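Local coordinates for nitroreductase family protein (Clostridium novyi, PDB 3G14) that probably acts as an oxidoreductase of the FMN-dependent nitroreductase family, though its own substrate is not established, at residues 120-125 with 149-154. Sequence-based numbering, arbitrary orientation.
Sequences YGTCWI and TPLGVP
Gly121 and Gly152 form a single antiparallel bridge, a hydrogen-bonded pair in which Gly121 N donates to Gly152 O at 2.7 Å, nearly head-on to the carbonyl, while the return bond from Gly152 N to Gly121 O is weak at 3.4 Å. Two residues on, Cys123 faces Pro150 and a side chain mediates the pairing. Thr149 OG1, held anti to its own backbone N (chi1 174°), accepts the N-H of Cys123 N at 2.8 Å in a nearly straight bond (165°) and donates its own hydrogen to Pro150 O. The hydroxyl is thus inserted between Cys123 N and Pro150 O, which stand 4.2 Å apart, and relays the bond they do not make directly; Thr122 CB presses against it. Pro150 has no N-H to return to Cys123 O, and its CD stands there instead, 3.5 Å from that oxygen. The same ring makes apolar contacts: CG lies 4.0 Å from Cys123 CB, and CD touches Ile125 CD1, the two side chains crossing at about a right angle. Leu151 brings CD1 against both Thr122 CG2 (3.8 Å) and Tyr120 CB, met from well-separated directions. The Tyr120 ring receives Val153 CG2 at its edge, in the ring plane, 3.8 Å from CE1; Tyr120 OH is hydrogen-bonded to Asp23 N. Pro154 CG packs against Gly121. The contact joins the loop between helices 99-117 and 130-137 to residues 149-154, which begin on strand 144-151, outermost in the main sheet of this chain. Helix 99-117 packs on Thr122 and Leu151, and Trp124 reaches Ile106 of the second subunit. Most of the touching residues are buried: where proline removes a backbone donor, the threonine hydroxyl satisfies both Cys123 N-H and Pro150 O, keeping the loop beside the strand although regular pairing is lost.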
loop_
_atom_site.group_PDB
_atom_site.type_symbol
_atom_site.label_atom_id
_atom_site.label_comp_id
_atom_site.label_asym_id
_atom_site.label_seq_id
_atom_site.Cartn_x
_atom_site.Cartn_y
_atom_site.Cartn_z
ATOM N N TYR B 120 9.972 -13.185 -8.355
ATOM C CA TYR B 120 10.995 -12.162 -8.196
ATOM C C TYR B 120 11.030 -11.598 -6.777
ATOM O O TYR B 120 10.004 -11.415 -6.142
ATOM C CB TYR B 120 10.783 -11.024 -9.212
ATOM C CG TYR B 120 10.897 -11.449 -10.669
ATOM C CD1 TYR B 120 11.991 -12.176 -11.121
ATOM C CD2 TYR B 120 9.914 -11.087 -11.587
ATOM C CE1 TYR B 120 12.086 -12.565 -12.459
ATOM C CE2 TYR B 120 9.995 -11.462 -12.932
ATOM C CZ TYR B 120 11.082 -12.206 -13.362
ATOM O OH TYR B 120 11.165 -12.571 -14.686
ATOM N N GLY B 121 12.238 -11.313 -6.310
ATOM C CA GLY B 121 12.478 -10.612 -5.064
ATOM C C GLY B 121 12.408 -9.086 -5.229
ATOM O O GLY B 121 12.677 -8.550 -6.291
ATOM N N THR B 122 12.056 -8.417 -4.130
ATOM C CA THR B 122 12.048 -6.962 -4.041
ATOM C C THR B 122 12.535 -6.544 -2.654
ATOM O O THR B 122 12.737 -7.374 -1.754
ATOM C CB THR B 122 10.619 -6.390 -4.222
ATOM O OG1 THR B 122 9.736 -7.128 -3.384
ATOM C CG2 THR B 122 10.162 -6.472 -5.669
ATOM N N CYS B 123 12.745 -5.249 -2.488
ATOM C CA CYS B 123 13.097 -4.719 -1.185
ATOM C C CYS B 123 12.688 -3.270 -1.142
ATOM O O CYS B 123 13.176 -2.476 -1.925
ATOM C CB CYS B 123 14.603 -4.860 -0.937
ATOM S SG CYS B 123 15.094 -4.382 0.730
ATOM N N TRP B 124 11.749 -2.923 -0.258
ATOM C CA TRP B 124 11.347 -1.500 -0.119
ATOM C C TRP B 124 12.503 -0.623 0.285
ATOM O O TRP B 124 13.157 -0.863 1.290
ATOM C CB TRP B 124 10.247 -1.356 0.913
ATOM C CG TRP B 124 8.866 -1.573 0.433
ATOM C CD1 TRP B 124 8.183 -2.761 0.387
ATOM C CD2 TRP B 124 7.924 -0.555 0.073
ATOM N NE1 TRP B 124 6.894 -2.557 -0.054
ATOM C CE2 TRP B 124 6.711 -1.215 -0.278
ATOM C CE3 TRP B 124 8.004 0.825 -0.058
ATOM C CZ2 TRP B 124 5.575 -0.520 -0.709
ATOM C CZ3 TRP B 124 6.853 1.530 -0.466
ATOM C CH2 TRP B 124 5.662 0.845 -0.785
ATOM N N ILE B 125 12.775 0.413 -0.493
ATOM C CA ILE B 125 13.797 1.425 -0.106
ATOM C C ILE B 125 13.202 2.824 -0.182
ATOM O O ILE B 125 12.788 3.276 -1.267
ATOM C CB ILE B 125 15.057 1.321 -1.037
ATOM C CG1 ILE B 125 15.680 -0.091 -1.005
ATOM C CG2 ILE B 125 16.078 2.488 -0.733
ATOM C CD1 ILE B 125 16.601 -0.437 -2.206
ATOM N N THR B 149 12.630 -0.060 -5.541
ATOM C CA THR B 149 12.992 -1.421 -5.192
ATOM C C THR B 149 13.819 -2.081 -6.289
ATOM O O THR B 149 13.519 -1.911 -7.512
ATOM C CB THR B 149 11.707 -2.273 -4.943
ATOM O OG1 THR B 149 12.048 -3.661 -4.730
ATOM C CG2 THR B 149 10.770 -2.171 -6.125
ATOM N N PRO B 150 14.832 -2.876 -5.882
ATOM C CA PRO B 150 15.423 -3.784 -6.863
ATOM C C PRO B 150 14.373 -4.830 -7.288
ATOM O O PRO B 150 13.399 -5.068 -6.589
ATOM C CB PRO B 150 16.520 -4.493 -6.071
ATOM C CG PRO B 150 16.024 -4.404 -4.612
ATOM C CD PRO B 150 15.410 -3.070 -4.528
ATOM N N LEU B 151 14.606 -5.446 -8.426
ATOM C CA LEU B 151 13.739 -6.525 -8.931
ATOM C C LEU B 151 14.678 -7.563 -9.514
ATOM O O LEU B 151 15.499 -7.237 -10.382
ATOM C CB LEU B 151 12.801 -5.981 -10.011
ATOM C CG LEU B 151 11.746 -7.009 -10.453
ATOM C CD1 LEU B 151 10.743 -7.135 -9.319
ATOM C CD2 LEU B 151 11.093 -6.580 -11.773
ATOM N N GLY B 152 14.588 -8.804 -9.036
ATOM C CA GLY B 152 15.442 -9.871 -9.558
ATOM C C GLY B 152 15.010 -11.240 -9.044
ATOM O O GLY B 152 14.205 -11.362 -8.128
ATOM N N VAL B 153 15.573 -12.276 -9.624
ATOM C CA VAL B 153 15.441 -13.578 -9.018
ATOM C C VAL B 153 16.305 -13.646 -7.746
ATOM O O VAL B 153 17.495 -13.367 -7.800
ATOM C CB VAL B 153 15.892 -14.658 -9.984
ATOM C CG1 VAL B 153 15.741 -16.013 -9.323
ATOM C CG2 VAL B 153 15.104 -14.531 -11.275
ATOM N N PRO B 154 15.718 -13.986 -6.592
ATOM C CA PRO B 154 16.585 -14.099 -5.406
ATOM C C PRO B 154 17.627 -15.184 -5.503
ATOM O O PRO B 154 17.373 -16.258 -6.101
ATOM C CB PRO B 154 15.606 -14.444 -4.282
ATOM C CG PRO B 154 14.263 -13.918 -4.795
ATOM C CD PRO B 154 14.311 -14.231 -6.253
#